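PDB 2Q07: PUA domain-containing protein from Archaeoglobus fulgidus DSM 4304, which is of uncharacterised function but belongs to the archaeosine synthase type 1 family and probably binds RNA during tRNA modification. Local coordinates for residues A[179-184]-A[215-220]. Numbering follows the deposited sequence.
Sequences YQFGIT and LDIYEK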
loop_
_atom_site.group_PDB
_atom_site.type_symbol
_atom_site.label_atom_id
_atom_site.label_comp_id
_atom_site.label_asym_id
_atom_site.label_seq_id
_atom_site.Cartn_x
_atom_site.Cartn_y
_atom_site.Cartn_z
ATOM N N TYR A 179 3.431 -2.355 5.332
ATOM C CA TYR A 179 2.091 -2.023 5.797
ATOM C C TYR A 179 1.490 -3.154 6.655
ATOM O O TYR A 179 1.135 -2.961 7.820
ATOM C CB TYR A 179 1.188 -1.762 4.581
ATOM C CG TYR A 179 -0.198 -1.261 4.916
ATOM C CD1 TYR A 179 -0.478 0.105 4.942
ATOM C CD2 TYR A 179 -1.227 -2.151 5.233
ATOM C CE1 TYR A 179 -1.739 0.575 5.276
ATOM C CE2 TYR A 179 -2.499 -1.691 5.572
ATOM C CZ TYR A 179 -2.743 -0.325 5.593
ATOM O OH TYR A 179 -3.978 0.148 5.948
ATOM N N GLN A 180 1.393 -4.337 6.063
ATOM C CA GLN A 180 0.803 -5.503 6.722
ATOM C C GLN A 180 1.587 -6.175 7.838
ATOM O O GLN A 180 0.994 -6.616 8.821
ATOM C CB GLN A 180 0.467 -6.559 5.675
ATOM C CG GLN A 180 -0.508 -6.092 4.621
ATOM C CD GLN A 180 -0.636 -7.079 3.485
ATOM O OE1 GLN A 180 -0.901 -8.258 3.705
ATOM N NE2 GLN A 180 -0.459 -6.600 2.261
ATOM N N PHE A 181 2.905 -6.249 7.703
ATOM C CA PHE A 181 3.721 -6.936 8.703
ATOM C C PHE A 181 4.856 -6.135 9.321
ATOM O O PHE A 181 5.513 -6.614 10.247
ATOM C CB PHE A 181 4.311 -8.212 8.087
ATOM C CG PHE A 181 3.308 -9.052 7.357
ATOM C CD1 PHE A 181 3.365 -9.173 5.970
ATOM C CD2 PHE A 181 2.295 -9.708 8.049
ATOM C CE1 PHE A 181 2.435 -9.930 5.280
ATOM C CE2 PHE A 181 1.350 -10.475 7.366
ATOM C CZ PHE A 181 1.420 -10.585 5.980
ATOM N N GLY A 182 5.106 -4.930 8.816
ATOM C CA GLY A 182 6.178 -4.133 9.375
ATOM C C GLY A 182 7.537 -4.730 9.081
ATOM O O GLY A 182 8.463 -4.596 9.882
ATOM N N ILE A 183 7.658 -5.416 7.945
ATOM C CA ILE A 183 8.935 -6.004 7.537
ATOM C C ILE A 183 9.100 -5.770 6.039
ATOM O O ILE A 183 8.210 -5.223 5.380
ATOM C CB ILE A 183 9.004 -7.551 7.756
ATOM C CG1 ILE A 183 8.188 -8.276 6.678
ATOM C CG2 ILE A 183 8.496 -7.927 9.146
ATOM C CD1 ILE A 183 8.205 -9.798 6.812
ATOM N N THR A 184 10.243 -6.192 5.510
ATOM C CA THR A 184 10.503 -6.093 4.089
ATOM C C THR A 184 11.210 -7.373 3.659
ATOM O O THR A 184 11.674 -8.139 4.499
ATOM C CB THR A 184 11.375 -4.875 3.730
ATOM O OG1 THR A 184 11.339 -4.690 2.308
ATOM C CG2 THR A 184 12.818 -5.077 4.182
ATOM N N LEU A 215 -1.562 -8.548 0.506
ATOM C CA LEU A 215 -0.577 -9.556 0.139
ATOM C C LEU A 215 -0.851 -10.887 0.808
ATOM O O LEU A 215 -1.190 -10.932 1.987
ATOM C CB LEU A 215 0.830 -9.126 0.561
ATOM C CG LEU A 215 1.660 -8.177 -0.296
ATOM C CD1 LEU A 215 3.013 -7.985 0.365
ATOM C CD2 LEU A 215 1.831 -8.742 -1.690
ATOM N N ASP A 216 -0.714 -11.962 0.042
ATOM C CA ASP A 216 -0.858 -13.296 0.590
ATOM C C ASP A 216 0.611 -13.687 0.744
ATOM O O ASP A 216 1.423 -13.343 -0.116
ATOM C CB ASP A 216 -1.546 -14.242 -0.404
ATOM C CG ASP A 216 -2.004 -15.533 0.254
ATOM O OD1 ASP A 216 -1.566 -15.797 1.395
ATOM O OD2 ASP A 216 -2.795 -16.281 -0.359
ATOM N N ILE A 217 0.964 -14.377 1.827
ATOM C CA ILE A 217 2.354 -14.784 2.050
ATOM C C ILE A 217 2.502 -16.296 2.115
ATOM O O ILE A 217 1.549 -17.001 2.438
ATOM C CB ILE A 217 2.914 -14.211 3.367
ATOM C CG1 ILE A 217 2.049 -14.682 4.540
ATOM C CG2 ILE A 217 2.979 -12.687 3.287
ATOM C CD1 ILE A 217 2.599 -14.321 5.912
ATOM N N TYR A 218 3.706 -16.786 1.833
ATOM C CA TYR A 218 3.958 -18.217 1.863
ATOM C C TYR A 218 4.936 -18.676 2.944
ATOM O O TYR A 218 5.148 -17.961 3.912
ATOM C CB TYR A 218 4.344 -18.685 0.463
ATOM C CG TYR A 218 3.222 -18.356 -0.511
ATOM C CD1 TYR A 218 3.188 -17.127 -1.177
ATOM C CD2 TYR A 218 2.137 -19.214 -0.667
ATOM C CE1 TYR A 218 2.099 -16.763 -1.971
ATOM C CE2 TYR A 218 1.035 -18.860 -1.458
ATOM C CZ TYR A 218 1.026 -17.633 -2.103
ATOM O OH TYR A 218 -0.054 -17.262 -2.859
ATOM N N GLU A 219 5.530 -19.855 2.781
ATOM C CA GLU A 219 6.402 -20.428 3.812
ATOM C C GLU A 219 7.540 -19.638 4.450
ATOM O O GLU A 219 7.581 -19.497 5.669
ATOM C CB GLU A 219 6.968 -21.775 3.345
ATOM C CG GLU A 219 7.306 -22.697 4.522
ATOM C CD GLU A 219 8.076 -23.952 4.124
ATOM O OE1 GLU A 219 7.827 -24.493 3.025
ATOM O OE2 GLU A 219 8.919 -24.407 4.926
ATOM N N LYS A 220 8.471 -19.145 3.645
ATOM C CA LYS A 220 9.626 -18.410 4.157
ATOM C C LYS A 220 9.260 -17.189 4.989
ATOM O O LYS A 220 9.835 -16.966 6.055
ATOM C CB LYS A 220 10.540 -17.980 3.004
ATOM C CG LYS A 220 10.387 -18.819 1.748
ATOM C CD LYS A 220 8.995 -18.605 1.147
ATOM C CE LYS A 220 8.681 -19.547 0.021
ATOM N NZ LYS A 220 7.238 -19.425 -0.302
#
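Leu215 meets Gln180, which lies in the last turn of helix 168-181 and stretches its side chain to the backbone of the edge strand 214-217. Extended beyond CG (chi2 171°), the glutamine crosses the leucine side chain at about a right angle and sets its terminal amide beside the Leu215 backbone, with Gln180 CD 3.4 Å from Leu215 N. A long, flexible residue with a polar end suits this place, since it can span the gap between helix and strand and still offer a group that is at home next to main-chain atoms. An alanine here would probably open a gap between the helix end and Leu215 and take the amide away from its backbone. The leucine is apolar for its own reason: its side chain also packs on Leu173, Met176 and Leu177, a greasy stripe of the same helix. Helix 168-181 thus lies against the four-stranded antiparallel sheet of the pre-PUA domain, with 214-217 as its final strand. Asp216 points the other way and forms a salt bridge with Arg295 in the last strand of the PUA domain, so neighbouring residues of this strand serve different partners. Ile217 returns toward the helix. With CG1 between the backbone N and the carbonyl carbon (chi1 58°) and CG2 anti to that carbon, both its branches come up to the Phe181 ring: CG2 approaches obliquely, 3.4 Å from CE1, and CD1 reaches CZ at 3.9 Å. A beta-branched side chain and a flat aromatic ring suit such a buried apolar contact between strand and helix. Leu225 of helix 219-227 joins this hydrophobic cluster, touching both Phe181 and Ile217. Tyr218 then takes the N-cap position, where the strand gives way to helix 219-227.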